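Local coordinates for protein bottromycin amidohydrolase (PDB 6I5S) that probably hydrolyses a thiazoline-containing peptide intermediate as the dinuclear zinc amidohydrolase that acts as gatekeeper of bottromycin biosynthesis, at residues I46-G51 with V86-V91; R399-F404 with V422-V427; P271-W276 with A365-A370; R115-E120 with W141-V146. All blocks are in the same frame, centred on the assembly; numbering follows the deposited sequence.

Contact 1: I46-G51 with V86-V91; sequences IDAATG and VTPGFV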
loop_
_atom_site.group_PDB
_atom_site.type_symbol
_atom_site.label_atom_id
_atom_site.label_comp_id
_atom_site.label_asym_id
_atom_site.label_seq_id
_atom_site.Cartn_x
_atom_site.Cartn_y
_atom_site.Cartn_z
ATOM N N ILE A 46 15.693 14.071 -0.371
ATOM C CA ILE A 46 16.285 12.789 -0.003
ATOM C C ILE A 46 16.178 11.832 -1.186
ATOM O O ILE A 46 15.101 11.671 -1.781
ATOM C CB ILE A 46 15.604 12.236 1.256
ATOM C CG1 ILE A 46 15.878 13.202 2.438
ATOM C CG2 ILE A 46 16.086 10.834 1.570
ATOM C CD1 ILE A 46 15.146 12.816 3.698
ATOM N N ASP A 47 17.308 11.240 -1.555
ATOM C CA ASP A 47 17.391 10.372 -2.730
ATOM C C ASP A 47 16.654 9.077 -2.450
ATOM O O ASP A 47 17.012 8.352 -1.528
ATOM C CB ASP A 47 18.850 10.077 -3.079
ATOM C CG ASP A 47 19.009 9.417 -4.444
ATOM O OD1 ASP A 47 18.028 9.390 -5.209
ATOM O OD2 ASP A 47 20.118 8.930 -4.755
ATOM N N ALA A 48 15.635 8.781 -3.253
ATOM C CA ALA A 48 14.746 7.660 -2.956
ATOM C C ALA A 48 15.489 6.330 -2.867
ATOM O O ALA A 48 14.979 5.393 -2.243
ATOM C CB ALA A 48 13.645 7.572 -4.013
ATOM N N ALA A 49 16.672 6.227 -3.474
ATOM C CA ALA A 49 17.458 5.000 -3.446
ATOM C C ALA A 49 18.451 4.941 -2.284
ATOM O O ALA A 49 18.567 3.899 -1.626
ATOM C CB ALA A 49 18.206 4.846 -4.773
ATOM N N THR A 50 19.181 6.026 -2.018
ATOM C CA THR A 50 20.298 5.995 -1.080
ATOM C C THR A 50 19.994 6.596 0.286
ATOM O O THR A 50 20.754 6.356 1.226
ATOM C CB THR A 50 21.498 6.743 -1.666
ATOM O OG1 THR A 50 21.302 8.150 -1.503
ATOM C CG2 THR A 50 21.633 6.448 -3.157
ATOM N N GLY A 51 18.947 7.407 0.416
ATOM C CA GLY A 51 18.650 8.054 1.671
ATOM C C GLY A 51 19.523 9.242 1.978
ATOM O O GLY A 51 19.312 9.895 3.013
ATOM N N VAL A 86 12.652 16.365 2.210
ATOM C CA VAL A 86 11.557 15.952 1.352
ATOM C C VAL A 86 11.846 14.586 0.771
ATOM O O VAL A 86 12.949 14.327 0.280
ATOM C CB VAL A 86 11.329 16.981 0.234
ATOM C CG1 VAL A 86 10.474 16.437 -0.841
ATOM C CG2 VAL A 86 10.675 18.223 0.854
ATOM N N THR A 87 10.832 13.731 0.784
ATOM C CA THR A 87 10.827 12.489 0.036
ATOM C C THR A 87 9.737 12.496 -1.030
ATOM O O THR A 87 8.758 13.240 -0.926
ATOM C CB THR A 87 10.595 11.276 0.963
ATOM O OG1 THR A 87 9.255 11.296 1.478
ATOM C CG2 THR A 87 11.537 11.342 2.152
ATOM N N PRO A 88 9.861 11.645 -2.048
ATOM C CA PRO A 88 8.718 11.366 -2.910
ATOM C C PRO A 88 7.559 10.869 -2.062
ATOM O O PRO A 88 7.724 10.307 -0.971
ATOM C CB PRO A 88 9.237 10.261 -3.818
ATOM C CG PRO A 88 10.694 10.412 -3.818
ATOM C CD PRO A 88 11.023 10.799 -2.419
ATOM N N GLY A 89 6.359 11.060 -2.577
ATOM C CA GLY A 89 5.193 10.513 -1.911
ATOM C C GLY A 89 5.258 9.001 -1.868
ATOM O O GLY A 89 5.811 8.376 -2.763
ATOM N N PHE A 90 4.691 8.431 -0.799
ATOM C CA PHE A 90 4.698 6.988 -0.578
ATOM C C PHE A 90 3.596 6.298 -1.369
ATOM O O PHE A 90 2.552 6.889 -1.692
ATOM C CB PHE A 90 4.493 6.660 0.914
ATOM C CG PHE A 90 5.423 7.404 1.815
ATOM C CD1 PHE A 90 6.747 7.589 1.472
ATOM C CD2 PHE A 90 4.965 7.949 2.980
ATOM C CE1 PHE A 90 7.602 8.356 2.276
ATOM C CE2 PHE A 90 5.840 8.718 3.801
ATOM C CZ PHE A 90 7.154 8.886 3.423
ATOM N N VAL A 91 3.839 5.013 -1.650
ATOM C CA VAL A 91 2.893 4.161 -2.366
ATOM C C VAL A 91 2.596 2.955 -1.500
ATOM O O VAL A 91 3.499 2.147 -1.211
ATOM C CB VAL A 91 3.436 3.707 -3.728
ATOM C CG1 VAL A 91 2.273 2.970 -4.501
ATOM C CG2 VAL A 91 3.965 4.925 -4.514
#
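Ile-46 meets the strand around Val-86 through both its backbone and its side chain. Its N donates a nearly straight hydrogen bond of 2.8 Å to Val-86 O, where the parallel strands 43-45 and 84-95 pair, next to the backbone bonding of Val-86 with Gly-44. The isoleucine side chain has CG2 anti to the backbone N (CG1 at chi1 -64°). With chi2 extended, CD1 is carried alongside Thr-87 and lies 4.2 Å from its CG2. The two side chains run together, pointing the same way. In Thr-87 a chi1 of 69° holds OG1 between N and the carbonyl carbon, leaving CG2 beside N as the methyl that meets the isoleucine. OG1 turns instead along its own chain and donates to Pro-88 O at 3.1 Å, from above that carbonyl plane.

Beyond Asp-47 the loop bends back, closed by Gly-51 N to Asp-47 O, and Ala-48 CB reaches Pro-88 CG at 4.1 Å. His-408 and Pro-409 pack on Ile-46, while Thr-382 and Ala-383 pack on Ala-48. A single backbone hydrogen bond links the two segments; the rest of the contact is apolar and buried, with the threonine hydroxyl bonded within its own segment.

Contact 2: R399-F404 with V422-V427; sequences RADLVF and VLVDGV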
loop_
_atom_site.group_PDB
_atom_site.type_symbol
_atom_site.label_atom_id
_atom_site.label_comp_id
_atom_site.label_asym_id
_atom_site.label_seq_id
_atom_site.Cartn_x
_atom_site.Cartn_y
_atom_site.Cartn_z
ATOM N N ARG A 399 4.608 14.896 -11.398
ATOM C CA ARG A 399 3.573 15.326 -10.478
ATOM C C ARG A 399 4.188 15.618 -9.116
ATOM O O ARG A 399 5.033 14.891 -8.602
ATOM C CB ARG A 399 2.465 14.271 -10.353
ATOM C CG ARG A 399 1.279 14.710 -9.466
ATOM C CD ARG A 399 0.033 13.830 -9.566
ATOM N NE ARG A 399 0.303 12.417 -9.280
ATOM C CZ ARG A 399 0.118 11.419 -10.136
ATOM N NH1 ARG A 399 -0.359 11.651 -11.342
ATOM N NH2 ARG A 399 0.405 10.178 -9.774
ATOM N N ALA A 400 3.751 16.706 -8.515
ATOM C CA ALA A 400 4.308 17.157 -7.248
ATOM C C ALA A 400 3.594 16.421 -6.125
ATOM O O ALA A 400 2.674 16.926 -5.473
ATOM C CB ALA A 400 4.176 18.665 -7.130
ATOM N N ASP A 401 4.014 15.178 -5.943
ATOM C CA ASP A 401 3.617 14.311 -4.852
ATOM C C ASP A 401 4.864 14.113 -3.975
ATOM O O ASP A 401 5.763 13.342 -4.328
ATOM C CB ASP A 401 3.148 12.953 -5.372
ATOM C CG ASP A 401 1.889 12.996 -6.223
ATOM O OD1 ASP A 401 0.993 13.863 -6.048
ATOM O OD2 ASP A 401 1.784 12.100 -7.111
ATOM N N LEU A 402 4.901 14.750 -2.816
ATOM C CA LEU A 402 6.109 14.800 -1.998
ATOM C C LEU A 402 5.731 14.820 -0.532
ATOM O O LEU A 402 4.656 15.298 -0.184
ATOM C CB LEU A 402 6.911 16.056 -2.320
ATOM C CG LEU A 402 7.438 16.225 -3.745
ATOM C CD1 LEU A 402 8.030 17.634 -3.937
ATOM C CD2 LEU A 402 8.492 15.125 -3.991
ATOM N N VAL A 403 6.638 14.354 0.333
ATOM C CA VAL A 403 6.414 14.367 1.774
ATOM C C VAL A 403 7.480 15.231 2.434
ATOM O O VAL A 403 8.664 15.120 2.114
ATOM C CB VAL A 403 6.444 12.954 2.361
ATOM C CG1 VAL A 403 5.913 12.954 3.769
ATOM C CG2 VAL A 403 5.614 11.992 1.474
ATOM N N PHE A 404 7.058 16.096 3.340
ATOM C CA PHE A 404 7.898 17.130 3.935
ATOM C C PHE A 404 8.089 16.882 5.432
ATOM O O PHE A 404 7.126 16.564 6.131
ATOM C CB PHE A 404 7.246 18.490 3.781
ATOM C CG PHE A 404 7.305 19.053 2.405
ATOM C CD1 PHE A 404 8.063 20.177 2.155
ATOM C CD2 PHE A 404 6.594 18.489 1.355
ATOM C CE1 PHE A 404 8.110 20.747 0.889
ATOM C CE2 PHE A 404 6.639 19.053 0.108
ATOM C CZ PHE A 404 7.409 20.175 -0.137
ATOM N N VAL A 422 2.320 17.299 3.503
ATOM C CA VAL A 422 2.194 16.347 2.394
ATOM C C VAL A 422 1.703 17.147 1.198
ATOM O O VAL A 422 0.664 17.797 1.280
ATOM C CB VAL A 422 1.231 15.185 2.695
ATOM C CG1 VAL A 422 1.064 14.274 1.460
ATOM C CG2 VAL A 422 1.707 14.364 3.851
ATOM N N LEU A 423 2.482 17.139 0.129
ATOM C CA LEU A 423 2.108 17.752 -1.146
ATOM C C LEU A 423 1.478 16.704 -2.045
ATOM O O LEU A 423 2.124 15.698 -2.373
ATOM C CB LEU A 423 3.346 18.316 -1.819
ATOM C CG LEU A 423 3.194 19.233 -3.019
ATOM C CD1 LEU A 423 2.456 20.511 -2.662
ATOM C CD2 LEU A 423 4.576 19.567 -3.523
ATOM N N VAL A 424 0.231 16.942 -2.470
ATOM C CA VAL A 424 -0.541 15.961 -3.223
ATOM C C VAL A 424 -0.977 16.643 -4.495
ATOM O O VAL A 424 -1.856 17.520 -4.440
ATOM C CB VAL A 424 -1.774 15.458 -2.466
ATOM C CG1 VAL A 424 -2.434 14.322 -3.247
ATOM C CG2 VAL A 424 -1.480 15.098 -1.077
ATOM N N ASP A 425 -0.393 16.249 -5.625
ATOM C CA ASP A 425 -0.712 16.888 -6.934
ATOM C C ASP A 425 -0.688 18.405 -6.761
ATOM O O ASP A 425 -1.559 19.130 -7.270
ATOM C CB ASP A 425 -2.070 16.404 -7.475
ATOM C CG ASP A 425 -2.309 16.767 -8.925
ATOM O OD1 ASP A 425 -1.337 17.094 -9.654
ATOM O OD2 ASP A 425 -3.495 16.706 -9.370
ATOM N N GLY A 426 0.310 18.897 -6.023
ATOM C CA GLY A 426 0.487 20.354 -5.822
ATOM C C GLY A 426 -0.243 21.009 -4.670
ATOM O O GLY A 426 0.065 22.175 -4.342
ATOM N N VAL A 427 -1.217 20.352 -4.054
ATOM C CA VAL A 427 -1.882 20.936 -2.887
ATOM C C VAL A 427 -1.031 20.628 -1.663
ATOM O O VAL A 427 -0.730 19.462 -1.389
ATOM C CB VAL A 427 -3.299 20.375 -2.708
ATOM C CG1 VAL A 427 -3.889 20.811 -1.391
ATOM C CG2 VAL A 427 -4.189 20.750 -3.882
#
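Leu-423 is the bump of this contact, and Ala-400, Leu-402 and Phe-404 form the hollow that takes it. Its CG is anti to the backbone N (chi1 -168°), which aims CD2 between two neighbours: Ala-400 CB at 3.7 Å and Leu-402 CD1 at 4.0 Å. The two leucines lie side by side on the same face of the sheet, where Val-61, Leu-59 and Val-86 add to the packing. At the other end, Phe-404 CE2 comes obliquely onto Leu-423 CB. Val-403 and Val-422 occupy the opposite face and touch more lightly through CG1 and CG2.

The backbones pair by Leu-402 N to Leu-423 O and Leu-423 N to Leu-402 O. Past this pair the 399-401 end embraces a turn: Gly-426 N donates to Ala-400 O, and Asp-425 N to Asp-401 OD1 at 2.8 Å. Asp-401 OD2 is gripped by Arg-399 NE at 2.6 Å on its syn side, so both carboxylate oxygens are engaged. The arginine's CG and CD in turn run past Asp-425 OD1, whose own salt bridge is to Arg-133.

Residues Val-424 to Val-427 form a type I' beta turn, the classic two-residue link of a beta hairpin; strand 402-405 adds antiparallel to the hairpin's first strand. The arrangement is consistent with the small beta-rich part that accompanies the catalytic barrel in many amidohydrolases.

Contact 3: P271-W276 with A365-A370; sequences PTLVAW and AELTRA
The carboxylate of Glu-366, whose methylene chain lies against Leu-273, meets the guanidinium of Arg-369 at its edge and in its plane, a salt bridge with OE2 2.7 Å from NH2. One face of that guanidinium lies over the helix backbone, with Ala-365 O and Glu-366 CA both offset toward its rim; Phe-285 adds a cation-pi partner. In Trp-276, Pro-271 O lies at the ring edge, and NE1 bonds to His-229 O. The setting is consistent with the catalytic barrel of the amidohydrolase fold: helix 273-280 starts just after strand 268-270 and packs against helix 358-369.

The first turn of helix 273-280 is pinned by a carboxylate from the other helix, since Leu-273 N and Val-274 N bond to the two oxygens of Glu-363. Thr-272 OG1 bonds to ND1 of His-229, a zinc ligand, and so holds that ligand from the second shell. Glu-366 OE2 forms a second salt bridge with Arg-277 NE; two guanidinium groups share the carboxylate, which probably stabilises its charged form.

Between residues 271-276 and 365-370 themselves no hydrogen bond forms, and the touching is mainly by carbon atoms. A bend at chi2 (-80°) folds the Glu-366 chain over Leu-273, bringing its CG to 3.9 Å from Leu-273 CB. The beta carbons of the two residues approach to 3.7 Å. Leu-367 crosses Leu-273 at about a right angle, and its CD2 touches Leu-273 CD1 at 3.8 Å and Pro-271 CG at 4.3 Å.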
loop_
_atom_site.group_PDB
_atom_site.type_symbol
_atom_site.label_atom_id
_atom_site.label_comp_id
_atom_site.label_asym_id
_atom_site.label_seq_id
_atom_site.Cartn_x
_atom_site.Cartn_y
_atom_site.Cartn_z
ATOM N N PRO A 271 5.667 -8.277 0.327
ATOM C CA PRO A 271 5.424 -9.361 1.303
ATOM C C PRO A 271 4.264 -9.132 2.260
ATOM O O PRO A 271 3.815 -10.096 2.897
ATOM C CB PRO A 271 6.763 -9.458 2.066
ATOM C CG PRO A 271 7.415 -8.105 1.901
ATOM C CD PRO A 271 6.967 -7.607 0.512
ATOM N N THR A 272 3.786 -7.897 2.404
ATOM C CA THR A 272 2.717 -7.527 3.330
ATOM C C THR A 272 2.899 -8.186 4.686
ATOM O O THR A 272 2.016 -8.853 5.212
ATOM C CB THR A 272 1.314 -7.813 2.777
ATOM O OG1 THR A 272 1.088 -9.206 2.645
ATOM C CG2 THR A 272 1.116 -7.196 1.416
ATOM N N LEU A 273 4.042 -7.877 5.310
ATOM C CA LEU A 273 4.356 -8.515 6.593
ATOM C C LEU A 273 3.372 -8.074 7.671
ATOM O O LEU A 273 2.989 -8.872 8.554
ATOM C CB LEU A 273 5.784 -8.186 7.013
ATOM C CG LEU A 273 6.817 -8.741 6.037
ATOM C CD1 LEU A 273 8.197 -8.123 6.361
ATOM C CD2 LEU A 273 6.937 -10.301 6.084
ATOM N N VAL A 274 2.963 -6.803 7.622
ATOM C CA VAL A 274 1.990 -6.281 8.600
ATOM C C VAL A 274 0.692 -7.069 8.574
ATOM O O VAL A 274 0.054 -7.259 9.624
ATOM C CB VAL A 274 1.737 -4.782 8.365
ATOM C CG1 VAL A 274 1.194 -4.501 6.954
ATOM C CG2 VAL A 274 0.811 -4.195 9.456
ATOM N N ALA A 275 0.277 -7.538 7.397
ATOM C CA ALA A 275 -0.947 -8.349 7.296
ATOM C C ALA A 275 -0.752 -9.775 7.818
ATOM O O ALA A 275 -1.632 -10.320 8.504
ATOM C CB ALA A 275 -1.422 -8.361 5.815
ATOM N N TRP A 276 0.358 -10.420 7.464
ATOM C CA TRP A 276 0.725 -11.691 8.119
ATOM C C TRP A 276 0.682 -11.572 9.643
ATOM O O TRP A 276 0.119 -12.425 10.334
ATOM C CB TRP A 276 2.122 -12.099 7.683
ATOM C CG TRP A 276 2.273 -12.875 6.402
ATOM C CD1 TRP A 276 2.746 -12.387 5.200
ATOM C CD2 TRP A 276 2.000 -14.257 6.209
ATOM N NE1 TRP A 276 2.815 -13.408 4.274
ATOM C CE2 TRP A 276 2.372 -14.573 4.867
ATOM C CE3 TRP A 276 1.540 -15.288 7.050
ATOM C CZ2 TRP A 276 2.265 -15.866 4.340
ATOM C CZ3 TRP A 276 1.455 -16.579 6.528
ATOM C CH2 TRP A 276 1.794 -16.848 5.165
ATOM N N ALA A 365 8.121 -0.659 9.552
ATOM C CA ALA A 365 8.719 -1.176 10.793
ATOM C C ALA A 365 9.022 -2.680 10.697
ATOM O O ALA A 365 10.072 -3.131 11.145
ATOM C CB ALA A 365 7.783 -0.876 11.968
ATOM N N GLU A 366 8.115 -3.472 10.119
ATOM C CA GLU A 366 8.401 -4.891 9.902
ATOM C C GLU A 366 9.655 -5.096 9.062
ATOM O O GLU A 366 10.492 -5.957 9.383
ATOM C CB GLU A 366 7.240 -5.609 9.204
ATOM C CG GLU A 366 5.946 -5.766 10.011
ATOM C CD GLU A 366 5.939 -6.892 10.998
ATOM O OE1 GLU A 366 6.792 -7.797 10.885
ATOM O OE2 GLU A 366 5.057 -6.895 11.904
ATOM N N LEU A 367 9.790 -4.335 7.972
ATOM C CA LEU A 367 10.923 -4.515 7.075
ATOM C C LEU A 367 12.230 -4.063 7.725
ATOM O O LEU A 367 13.265 -4.718 7.573
ATOM C CB LEU A 367 10.663 -3.739 5.776
ATOM C CG LEU A 367 9.550 -4.334 4.904
ATOM C CD1 LEU A 367 9.107 -3.327 3.873
ATOM C CD2 LEU A 367 10.099 -5.595 4.215
ATOM N N THR A 368 12.204 -2.964 8.488
ATOM C CA THR A 368 13.440 -2.543 9.143
ATOM C C THR A 368 13.795 -3.443 10.334
ATOM O O THR A 368 14.986 -3.678 10.593
ATOM C CB THR A 368 13.347 -1.065 9.593
ATOM O OG1 THR A 368 12.187 -0.844 10.414
ATOM C CG2 THR A 368 13.257 -0.172 8.358
ATOM N N ARG A 369 12.787 -3.977 11.051
ATOM C CA ARG A 369 13.071 -4.965 12.097
ATOM C C ARG A 369 13.795 -6.174 11.531
ATOM O O ARG A 369 14.626 -6.770 12.206
ATOM C CB ARG A 369 11.795 -5.450 12.801
ATOM C CG ARG A 369 11.238 -4.500 13.819
ATOM C CD ARG A 369 10.254 -5.170 14.783
ATOM N NE ARG A 369 9.001 -5.675 14.219
ATOM C CZ ARG A 369 7.912 -4.974 13.955
ATOM N NH1 ARG A 369 7.832 -3.684 14.177
ATOM N NH2 ARG A 369 6.876 -5.616 13.495
ATOM N N ALA A 370 13.450 -6.576 10.302
ATOM C CA ALA A 370 14.108 -7.686 9.618
ATOM C C ALA A 370 15.512 -7.356 9.141
ATOM O O ALA A 370 16.240 -8.275 8.733
ATOM C CB ALA A 370 13.242 -8.135 8.437
#

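Contact 4: R115-E120 with W141-V146; sequences RQLWGE and WVTAGV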
loop_
_atom_site.group_PDB
_atom_site.type_symbol
_atom_site.label_atom_id
_atom_site.label_comp_id
_atom_site.label_asym_id
_atom_site.label_seq_id
_atom_site.Cartn_x
_atom_site.Cartn_y
_atom_site.Cartn_z
ATOM N N ARG A 115 -1.722 0.822 -4.939
ATOM C CA ARG A 115 -2.227 -0.258 -5.795
ATOM C C ARG A 115 -3.463 -0.849 -5.131
ATOM O O ARG A 115 -3.423 -1.371 -4.004
ATOM C CB ARG A 115 -1.177 -1.333 -6.058
ATOM C CG ARG A 115 0.046 -0.815 -6.760
ATOM C CD ARG A 115 0.917 -1.963 -7.338
ATOM N NE ARG A 115 1.230 -2.999 -6.321
ATOM C CZ ARG A 115 1.771 -4.187 -6.567
ATOM N NH1 ARG A 115 2.002 -5.051 -5.588
ATOM N NH2 ARG A 115 2.140 -4.565 -7.804
ATOM N N GLN A 116 -4.557 -0.784 -5.852
ATOM C CA GLN A 116 -5.831 -1.387 -5.462
ATOM C C GLN A 116 -5.890 -2.762 -6.084
ATOM O O GLN A 116 -6.177 -2.900 -7.275
ATOM C CB GLN A 116 -7.004 -0.545 -5.933
ATOM C CG GLN A 116 -8.360 -1.176 -5.640
ATOM C CD GLN A 116 -8.666 -1.228 -4.155
ATOM O OE1 GLN A 116 -8.179 -0.412 -3.376
ATOM N NE2 GLN A 116 -9.469 -2.188 -3.760
ATOM N N LEU A 117 -5.619 -3.778 -5.276
ATOM C CA LEU A 117 -5.453 -5.129 -5.801
ATOM C C LEU A 117 -6.754 -5.919 -5.827
ATOM O O LEU A 117 -6.735 -7.140 -6.031
ATOM C CB LEU A 117 -4.342 -5.848 -5.002
ATOM C CG LEU A 117 -3.133 -6.044 -5.920
ATOM C CD1 LEU A 117 -2.607 -4.776 -6.514
ATOM C CD2 LEU A 117 -2.037 -6.748 -5.169
ATOM N N TRP A 118 -7.883 -5.250 -5.682
ATOM C CA TRP A 118 -9.186 -5.787 -6.003
ATOM C C TRP A 118 -9.959 -4.611 -6.581
ATOM O O TRP A 118 -10.801 -4.042 -5.929
ATOM C CB TRP A 118 -9.889 -6.370 -4.774
ATOM C CG TRP A 118 -10.826 -7.424 -5.103
ATOM C CD1 TRP A 118 -11.929 -7.330 -5.898
ATOM C CD2 TRP A 118 -10.765 -8.772 -4.637
ATOM N NE1 TRP A 118 -12.564 -8.553 -5.964
ATOM C CE2 TRP A 118 -11.870 -9.451 -5.191
ATOM C CE3 TRP A 118 -9.880 -9.475 -3.802
ATOM C CZ2 TRP A 118 -12.117 -10.802 -4.936
ATOM C CZ3 TRP A 118 -10.122 -10.818 -3.556
ATOM C CH2 TRP A 118 -11.235 -11.466 -4.121
ATOM N N GLY A 119 -9.612 -4.227 -7.805
ATOM C CA GLY A 119 -10.161 -3.007 -8.379
ATOM C C GLY A 119 -11.577 -3.166 -8.895
ATOM O O GLY A 119 -12.006 -4.215 -9.379
ATOM N N GLU A 120 -12.284 -2.050 -8.863
ATOM C CA GLU A 120 -13.677 -1.928 -9.308
ATOM C C GLU A 120 -13.844 -0.640 -10.114
ATOM O O GLU A 120 -12.973 0.236 -10.078
ATOM C CB GLU A 120 -14.643 -1.857 -8.117
ATOM C CG GLU A 120 -14.694 -3.129 -7.304
ATOM C CD GLU A 120 -15.810 -3.127 -6.266
ATOM O OE1 GLU A 120 -16.816 -2.415 -6.460
ATOM O OE2 GLU A 120 -15.675 -3.841 -5.252
ATOM N N TRP A 141 -3.844 2.812 -8.665
ATOM C CA TRP A 141 -3.453 1.897 -9.731
ATOM C C TRP A 141 -4.369 0.692 -9.539
ATOM O O TRP A 141 -4.408 0.107 -8.459
ATOM C CB TRP A 141 -1.971 1.535 -9.642
ATOM C CG TRP A 141 -1.379 0.644 -10.660
ATOM C CD1 TRP A 141 -0.643 1.036 -11.742
ATOM C CD2 TRP A 141 -1.417 -0.784 -10.710
ATOM N NE1 TRP A 141 -0.211 -0.039 -12.448
ATOM C CE2 TRP A 141 -0.675 -1.173 -11.840
ATOM C CE3 TRP A 141 -2.019 -1.770 -9.926
ATOM C CZ2 TRP A 141 -0.534 -2.503 -12.210
ATOM C CZ3 TRP A 141 -1.837 -3.102 -10.268
ATOM C CH2 TRP A 141 -1.124 -3.450 -11.411
ATOM N N VAL A 142 -5.178 0.368 -10.548
ATOM C CA VAL A 142 -6.404 -0.390 -10.312
ATOM C C VAL A 142 -6.367 -1.694 -11.122
ATOM O O VAL A 142 -6.270 -1.644 -12.354
ATOM C CB VAL A 142 -7.628 0.459 -10.692
ATOM C CG1 VAL A 142 -8.894 -0.305 -10.386
ATOM C CG2 VAL A 142 -7.545 1.826 -9.986
ATOM N N THR A 143 -6.541 -2.857 -10.459
ATOM C CA THR A 143 -6.704 -4.082 -11.236
ATOM C C THR A 143 -8.160 -4.266 -11.657
ATOM O O THR A 143 -9.079 -3.688 -11.065
ATOM C CB THR A 143 -6.284 -5.334 -10.444
ATOM O OG1 THR A 143 -7.127 -5.480 -9.301
ATOM C CG2 THR A 143 -4.900 -5.211 -9.983
ATOM N N ALA A 144 -8.366 -5.034 -12.719
ATOM C CA ALA A 144 -9.703 -5.362 -13.188
ATOM C C ALA A 144 -10.240 -6.515 -12.335
ATOM O O ALA A 144 -10.348 -7.664 -12.773
ATOM C CB ALA A 144 -9.684 -5.744 -14.664
ATOM N N GLY A 145 -10.606 -6.182 -11.107
ATOM C CA GLY A 145 -11.098 -7.216 -10.231
ATOM C C GLY A 145 -9.965 -8.198 -9.949
ATOM O O GLY A 145 -8.782 -7.841 -9.963
ATOM N N VAL A 146 -10.328 -9.450 -9.766
ATOM C CA VAL A 146 -9.354 -10.517 -9.521
ATOM C C VAL A 146 -9.815 -11.718 -10.342
ATOM O O VAL A 146 -11.013 -12.027 -10.399
ATOM C CB VAL A 146 -9.204 -10.915 -8.033
ATOM C CG1 VAL A 146 -8.696 -9.740 -7.197
ATOM C CG2 VAL A 146 -10.471 -11.474 -7.495
#
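Gln-116 is held to the neighbouring strand by two nearly straight backbone bonds, its N to Trp-141 O at 2.8 Å and Thr-143 N to its O at 3.2 Å. Just beyond, Thr-143 OG1 works in both directions: it accepts from Gly-119 N at 3.2 Å and donates to Gly-145 O at 3.0 Å. With chi1 at 63°, OG1 sits between its own backbone N and carbonyl carbon, from where it reaches both partners. Gln-116 NE2 donates almost straight to Trp-118 O from well above that carbonyl plane, while its OE1 takes Val-97 N.

These are the parallel strands of a beta-alpha-beta unit, joined through helix 121-132, and the loop that follows strand 111-116 borders the metal site. Leu-117 O receives a hydrogen bond from NZ of the carboxylated lysine at position 183, a ligand of both zinc ions.

On one face of the sheet Arg-115 and Trp-141 lie side by side, with Arg-115 CD over the indole toward its rim, 3.9 Å from Trp-141 CE3. The guanidinium itself goes to Glu-228, Ala-93 and Ser-226. Leu-117 CD1 touches Trp-141 CZ3 and Thr-143 CG2, each at 4.2 Å. On the other face Val-142 CG1 packs on Gly-119 CA at 3.6 Å.

All four contacts are buried, but their chemistry differs with position. Contacts 1, 2 and 4 reach one mixed sheet; strands 84-95 and 402-405 are neighbours in it, so contacts 1 and 2 touch directly through Thr-87 O and Val-403 N, 2.7 Å apart. Contact 1 rests on a single cross-segment bond and apolar packing, whereas contact 2 adds a carboxylate-bound turn. Contact 4 lies on the opposite side of the chain's centre from contact 1, and its Leu-117 loop comes close to the zinc site. Contact 3 joins two helices without a hydrogen bond between its segments, its centre about 22 Å from that of contact 4; both abut zinc ligands.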